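PDB 6NYR: Crov588 from Cafeteriavirus, which is of unknown function but folds into a circular leucine-rich-repeat solenoid built largely of FNIP repeats, a kind of scaffold that often binds other proteins. Local coordinates for residues Leu11-Glu16 and Asp22-Ile27; Ile83-Asn86 and Glu90-Gln93. All blocks are in the same frame, centred on the assembly; numbering follows the deposited sequence.

Interaction 1 (Leu11-Glu16 and Asp22-Ile27); sequences LTFNNE and DKYYKI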
loop_
_atom_site.group_PDB
_atom_site.type_symbol
_atom_site.label_atom_id
_atom_site.label_comp_id
_atom_site.label_asym_id
_atom_site.label_seq_id
_atom_site.Cartn_x
_atom_site.Cartn_y
_atom_site.Cartn_z
ATOM N N LEU A 11 -6.518 -14.612 -16.808
ATOM C CA LEU A 11 -5.941 -15.870 -16.352
ATOM C C LEU A 11 -4.437 -15.691 -16.160
ATOM O O LEU A 11 -3.739 -15.238 -17.074
ATOM C CB LEU A 11 -6.212 -16.998 -17.347
ATOM C CG LEU A 11 -5.623 -18.355 -16.986
ATOM C CD1 LEU A 11 -6.438 -19.490 -17.600
ATOM C CD2 LEU A 11 -4.167 -18.461 -17.443
ATOM N N THR A 12 -3.940 -16.052 -14.978
ATOM C CA THR A 12 -2.529 -15.945 -14.637
ATOM C C THR A 12 -1.998 -17.339 -14.339
ATOM O O THR A 12 -2.480 -18.001 -13.415
ATOM C CB THR A 12 -2.324 -15.026 -13.428
ATOM O OG1 THR A 12 -2.936 -13.754 -13.673
ATOM C CG2 THR A 12 -0.838 -14.827 -13.146
ATOM N N PHE A 13 -1.007 -17.782 -15.109
ATOM C CA PHE A 13 -0.336 -19.033 -14.798
ATOM C C PHE A 13 0.583 -18.853 -13.587
ATOM O O PHE A 13 0.851 -17.736 -13.135
ATOM C CB PHE A 13 0.467 -19.536 -15.992
ATOM C CG PHE A 13 -0.368 -20.159 -17.068
ATOM C CD1 PHE A 13 -0.930 -19.383 -18.066
ATOM C CD2 PHE A 13 -0.587 -21.527 -17.088
ATOM C CE1 PHE A 13 -1.692 -19.959 -19.064
ATOM C CE2 PHE A 13 -1.352 -22.107 -18.083
ATOM C CZ PHE A 13 -1.906 -21.320 -19.070
ATOM N N ASN A 14 1.064 -19.975 -13.055
ATOM C CA ASN A 14 1.985 -19.931 -11.926
ATOM C C ASN A 14 3.258 -19.210 -12.340
ATOM O O ASN A 14 3.626 -19.193 -13.516
ATOM C CB ASN A 14 2.285 -21.365 -11.452
ATOM C CG ASN A 14 2.448 -21.457 -9.947
ATOM O OD1 ASN A 14 1.583 -22.008 -9.270
ATOM N ND2 ASN A 14 3.586 -20.997 -9.427
ATOM N N ASN A 15 3.935 -18.605 -11.366
ATOM C CA ASN A 15 5.220 -17.993 -11.676
ATOM C C ASN A 15 6.287 -19.042 -11.932
ATOM O O ASN A 15 7.361 -18.712 -12.449
ATOM C CB ASN A 15 5.672 -17.071 -10.550
ATOM C CG ASN A 15 6.858 -16.210 -10.952
ATOM O OD1 ASN A 15 8.005 -16.528 -10.631
ATOM N ND2 ASN A 15 6.592 -15.127 -11.674
ATOM N N GLU A 16 6.000 -20.301 -11.597
ATOM C CA GLU A 16 6.905 -21.415 -11.840
ATOM C C GLU A 16 6.386 -22.319 -12.952
ATOM O O GLU A 16 7.000 -23.359 -13.243
ATOM C CB GLU A 16 7.082 -22.230 -10.553
ATOM C CG GLU A 16 7.537 -21.408 -9.360
ATOM C CD GLU A 16 8.973 -20.944 -9.479
ATOM O OE1 GLU A 16 9.842 -21.773 -9.829
ATOM O OE2 GLU A 16 9.235 -19.746 -9.227
ATOM N N ASP A 22 -0.430 -27.841 -24.961
ATOM C CA ASP A 22 -1.250 -28.627 -25.876
ATOM C C ASP A 22 -2.579 -29.034 -25.256
ATOM O O ASP A 22 -3.584 -29.162 -25.966
ATOM C CB ASP A 22 -0.483 -29.873 -26.328
ATOM C CG ASP A 22 0.715 -29.539 -27.192
ATOM O OD1 ASP A 22 1.741 -29.087 -26.641
ATOM O OD2 ASP A 22 0.632 -29.726 -28.424
ATOM N N LYS A 23 -2.615 -29.233 -23.942
ATOM C CA LYS A 23 -3.805 -29.740 -23.273
ATOM C C LYS A 23 -4.647 -28.649 -22.624
ATOM O O LYS A 23 -5.698 -28.958 -22.052
ATOM C CB LYS A 23 -3.400 -30.770 -22.213
ATOM C CG LYS A 23 -4.381 -31.912 -22.038
ATOM C CD LYS A 23 -4.098 -32.677 -20.754
ATOM C CE LYS A 23 -5.099 -33.801 -20.542
ATOM N NZ LYS A 23 -5.019 -34.340 -19.154
ATOM N N TYR A 24 -4.223 -27.390 -22.699
ATOM C CA TYR A 24 -4.920 -26.293 -22.043
ATOM C C TYR A 24 -5.887 -25.558 -22.962
ATOM O O TYR A 24 -6.545 -24.614 -22.513
ATOM C CB TYR A 24 -3.906 -25.295 -21.467
ATOM C CG TYR A 24 -3.207 -25.805 -20.228
ATOM C CD1 TYR A 24 -2.152 -26.700 -20.326
ATOM C CD2 TYR A 24 -3.600 -25.394 -18.962
ATOM C CE1 TYR A 24 -1.513 -27.177 -19.203
ATOM C CE2 TYR A 24 -2.962 -25.864 -17.828
ATOM C CZ TYR A 24 -1.918 -26.757 -17.955
ATOM O OH TYR A 24 -1.276 -27.232 -16.836
ATOM N N TYR A 25 -5.992 -25.967 -24.228
ATOM C CA TYR A 25 -6.874 -25.277 -25.165
ATOM C C TYR A 25 -8.272 -25.113 -24.583
ATOM O O TYR A 25 -8.860 -24.025 -24.637
ATOM C CB TYR A 25 -6.929 -26.047 -26.486
ATOM C CG TYR A 25 -7.293 -25.189 -27.674
ATOM C CD1 TYR A 25 -8.616 -24.879 -27.954
ATOM C CD2 TYR A 25 -6.310 -24.686 -28.516
ATOM C CE1 TYR A 25 -8.950 -24.090 -29.038
ATOM C CE2 TYR A 25 -6.633 -23.899 -29.602
ATOM C CZ TYR A 25 -7.955 -23.603 -29.861
ATOM O OH TYR A 25 -8.279 -22.817 -30.942
ATOM N N LYS A 26 -8.818 -26.189 -24.012
ATOM C CA LYS A 26 -10.126 -26.112 -23.372
ATOM C C LYS A 26 -10.138 -25.049 -22.281
ATOM O O LYS A 26 -11.031 -24.194 -22.241
ATOM C CB LYS A 26 -10.511 -27.485 -22.813
ATOM C CG LYS A 26 -9.544 -28.059 -21.784
ATOM C CD LYS A 26 -10.063 -29.383 -21.204
ATOM C CE LYS A 26 -10.060 -30.505 -22.243
ATOM N NZ LYS A 26 -8.682 -30.914 -22.640
ATOM N N ILE A 27 -9.145 -25.077 -21.389
ATOM C CA ILE A 27 -9.102 -24.106 -20.300
ATOM C C ILE A 27 -9.016 -22.691 -20.857
ATOM O O ILE A 27 -9.667 -21.767 -20.353
ATOM C CB ILE A 27 -7.922 -24.408 -19.356
ATOM C CG1 ILE A 27 -8.107 -25.763 -18.675
ATOM C CG2 ILE A 27 -7.776 -23.296 -18.321
ATOM C CD1 ILE A 27 -6.851 -26.284 -17.994
#

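Interaction 2 (Ile83-Asn86 and Glu90-Gln93); sequences IYKN and EELQ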
loop_
_atom_site.group_PDB
_atom_site.type_symbol
_atom_site.label_atom_id
_atom_site.label_comp_id
_atom_site.label_asym_id
_atom_site.label_seq_id
_atom_site.Cartn_x
_atom_site.Cartn_y
_atom_site.Cartn_z
ATOM N N ILE A 83 12.290 -10.110 -20.712
ATOM C CA ILE A 83 13.698 -9.730 -20.713
ATOM C C ILE A 83 14.535 -10.585 -21.650
ATOM O O ILE A 83 15.545 -10.110 -22.186
ATOM C CB ILE A 83 14.238 -9.798 -19.274
ATOM C CG1 ILE A 83 15.634 -9.176 -19.182
ATOM C CG2 ILE A 83 14.301 -11.251 -18.793
ATOM C CD1 ILE A 83 15.626 -7.667 -19.250
ATOM N N TYR A 84 14.160 -11.840 -21.863
ATOM C CA TYR A 84 14.983 -12.764 -22.629
ATOM C C TYR A 84 14.509 -12.943 -24.068
ATOM O O TYR A 84 15.142 -13.688 -24.824
ATOM C CB TYR A 84 15.017 -14.125 -21.920
ATOM C CG TYR A 84 15.958 -14.210 -20.734
ATOM C CD1 TYR A 84 17.288 -13.807 -20.842
ATOM C CD2 TYR A 84 15.522 -14.701 -19.511
ATOM C CE1 TYR A 84 18.154 -13.892 -19.764
ATOM C CE2 TYR A 84 16.385 -14.785 -18.423
ATOM C CZ TYR A 84 17.694 -14.380 -18.558
ATOM O OH TYR A 84 18.546 -14.467 -17.480
ATOM N N LYS A 85 13.437 -12.268 -24.473
ATOM C CA LYS A 85 12.856 -12.477 -25.792
ATOM C C LYS A 85 13.570 -11.641 -26.848
ATOM O O LYS A 85 13.763 -10.434 -26.675
ATOM C CB LYS A 85 11.368 -12.131 -25.771
ATOM C CG LYS A 85 10.652 -12.292 -27.106
ATOM C CD LYS A 85 10.672 -13.739 -27.587
ATOM C CE LYS A 85 9.791 -13.926 -28.822
ATOM N NZ LYS A 85 10.564 -13.965 -30.098
ATOM N N ASN A 86 13.958 -12.292 -27.939
ATOM C CA ASN A 86 14.511 -11.646 -29.120
ATOM C C ASN A 86 13.474 -11.653 -30.237
ATOM O O ASN A 86 12.430 -12.304 -30.145
ATOM C CB ASN A 86 15.791 -12.363 -29.572
ATOM C CG ASN A 86 16.699 -11.476 -30.402
ATOM O OD1 ASN A 86 16.280 -10.439 -30.916
ATOM N ND2 ASN A 86 17.956 -11.883 -30.537
ATOM N N GLU A 90 11.464 -10.723 -39.697
ATOM C CA GLU A 90 10.391 -11.595 -40.155
ATOM C C GLU A 90 9.321 -11.761 -39.082
ATOM O O GLU A 90 8.126 -11.600 -39.351
ATOM C CB GLU A 90 10.957 -12.958 -40.561
ATOM C CG GLU A 90 9.882 -13.989 -40.890
ATOM C CD GLU A 90 10.369 -15.084 -41.819
ATOM O OE1 GLU A 90 10.847 -14.757 -42.925
ATOM O OE2 GLU A 90 10.265 -16.273 -41.449
ATOM N N GLU A 91 9.733 -12.100 -37.858
ATOM C CA GLU A 91 8.775 -12.252 -36.768
ATOM C C GLU A 91 7.883 -11.021 -36.638
ATOM O O GLU A 91 6.658 -11.136 -36.500
ATOM C CB GLU A 91 9.509 -12.527 -35.452
ATOM C CG GLU A 91 8.597 -12.492 -34.236
ATOM C CD GLU A 91 9.138 -13.286 -33.063
ATOM O OE1 GLU A 91 10.019 -14.148 -33.266
ATOM O OE2 GLU A 91 8.670 -13.052 -31.929
ATOM N N LEU A 92 8.483 -9.828 -36.662
ATOM C CA LEU A 92 7.700 -8.609 -36.494
ATOM C C LEU A 92 6.756 -8.402 -37.672
ATOM O O LEU A 92 5.621 -7.942 -37.500
ATOM C CB LEU A 92 8.629 -7.408 -36.336
ATOM C CG LEU A 92 9.631 -7.488 -35.184
ATOM C CD1 LEU A 92 10.418 -6.186 -35.084
ATOM C CD2 LEU A 92 8.930 -7.823 -33.876
ATOM N N GLN A 93 7.221 -8.730 -38.877
ATOM C CA GLN A 93 6.388 -8.636 -40.068
ATOM C C GLN A 93 5.235 -9.628 -40.020
ATOM O O GLN A 93 4.195 -9.402 -40.651
ATOM C CB GLN A 93 7.273 -8.890 -41.288
ATOM C CG GLN A 93 6.873 -8.214 -42.566
ATOM C CD GLN A 93 8.054 -8.117 -43.523
ATOM O OE1 GLN A 93 9.203 -8.341 -43.134
ATOM N NE2 GLN A 93 7.777 -7.783 -44.777
#

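Interaction 1 (Leu11-Glu16 and Asp22-Ile27)
Phe-13 and Tyr-24 meet as an offset edge-to-face aromatic pair, with the edge of the phenylalanine turned toward the face of the tyrosine. The ring planes stand at 63° and their centroids lie 5.8 Å apart. From CB the phenylalanine heads for the 22-27 segment: CG lies anti to its own carbonyl carbon (chi1 -77°), a torsion that swings the ring toward that segment. Leu-11 CD2 lies over one ring face, near the CD1-CE1 side, 3.3 Å from Phe-13 CE1. At the rim, Phe-13 CE2 does the touching, 4.1 Å from both CD2 and CE2 of Tyr-24. Phe-13 CZ, at the end of the ring, is a little farther off, 4.4 Å from Tyr-24 CD2. A flat hydrocarbon suits this buried place, while tyrosine suits the partly exposed one, offering an aromatic face along with a polar hydroxyl.

A second, purely aliphatic contact lies alongside. Leu-11 CD1 meets Ile-27 CG2 at 4.1 Å, the two side chains crossing at about a right angle. The isoleucine branch that touches is CG2, the one anti to the backbone N.

Side chains alternate along the extended backbone, so Leu-11 and Phe-13 face the 22-27 segment and Thr-12 the other side, where its OG1 is hydrogen-bonded to Glu-37. Strand 10-12 lies between antiparallel strand 5-7 and parallel strand 35-37 in the strand-lined inner wall of the ring. Phe-17 joins both aromatic rings, Phe-38 lies almost parallel to Phe-13, and Leu-28 of the short helix 25-28 touches Leu-11 and Phe-13. The contact thus fills the hydrophobic interior between the wall and the segment leading into helix 25-28, the stacked-core packing familiar from leucine-rich-repeat coils.

Interaction 2 (Ile83-Asn86 and Glu90-Gln93)
Lys-85 and Glu-91 form a salt bridge, their side chains approaching from opposite directions. The main bond runs from Lys-85 NZ to Glu-91 OE2 at 2.8 Å; it meets the oxygen on its syn side, 21° out of the carboxylate plane. A weak second bond from Lys-85 NZ reaches Glu-91 OE1 at 3.2 Å, so the ammonium sits across both oxygens. The glutamate leaves its helix with CG anti to the backbone N (chi1 171°) and stays extended beyond CG, which brings the carboxylate to the lysine, whose bends at chi2 and chi4 place NZ.

Among further hydrogen bonds, Lys-85 NZ also points at Asn-86 O, though the modelled 2.5 Å is very short and its exact value doubtful. Weak bonds join Lys-85 NZ to Lys-67 O, Glu-91 OE1 to Val-69 N and Glu-91 OE2 to His-87 ND1.

A third kind, cation-pi, pairs the lysine with Tyr-81.

Both residues are buried, where an isolated charge would be costly. Lysine and glutamate suit the place as a matched pair: mutual neutralisation, with the surrounding polar groups and aromatic ring, probably keeps both ionised and ties helix 89-93 to the loop before it.

Interactions 1 and 2 follow one another along the chain and lie on the same side of its centre, their own centres about 29 and 35 Å from the centre of the chain. Those two centres are about 22 Å apart and the nearest atoms about 11 Å, so they do not touch. Strands 35-37 and 56-58 separate strand 10-12 of interaction 1 from strand 78-80, which leads into interaction 2. Each lies at one of the chain's few short helices and ties it, or the residues leading into it, to earlier chain, yet by contrasting chemistry: aromatic and aliphatic packing against a buried ion pair. With the function unknown, neither contact can be tied to a site, and both are best read as structural.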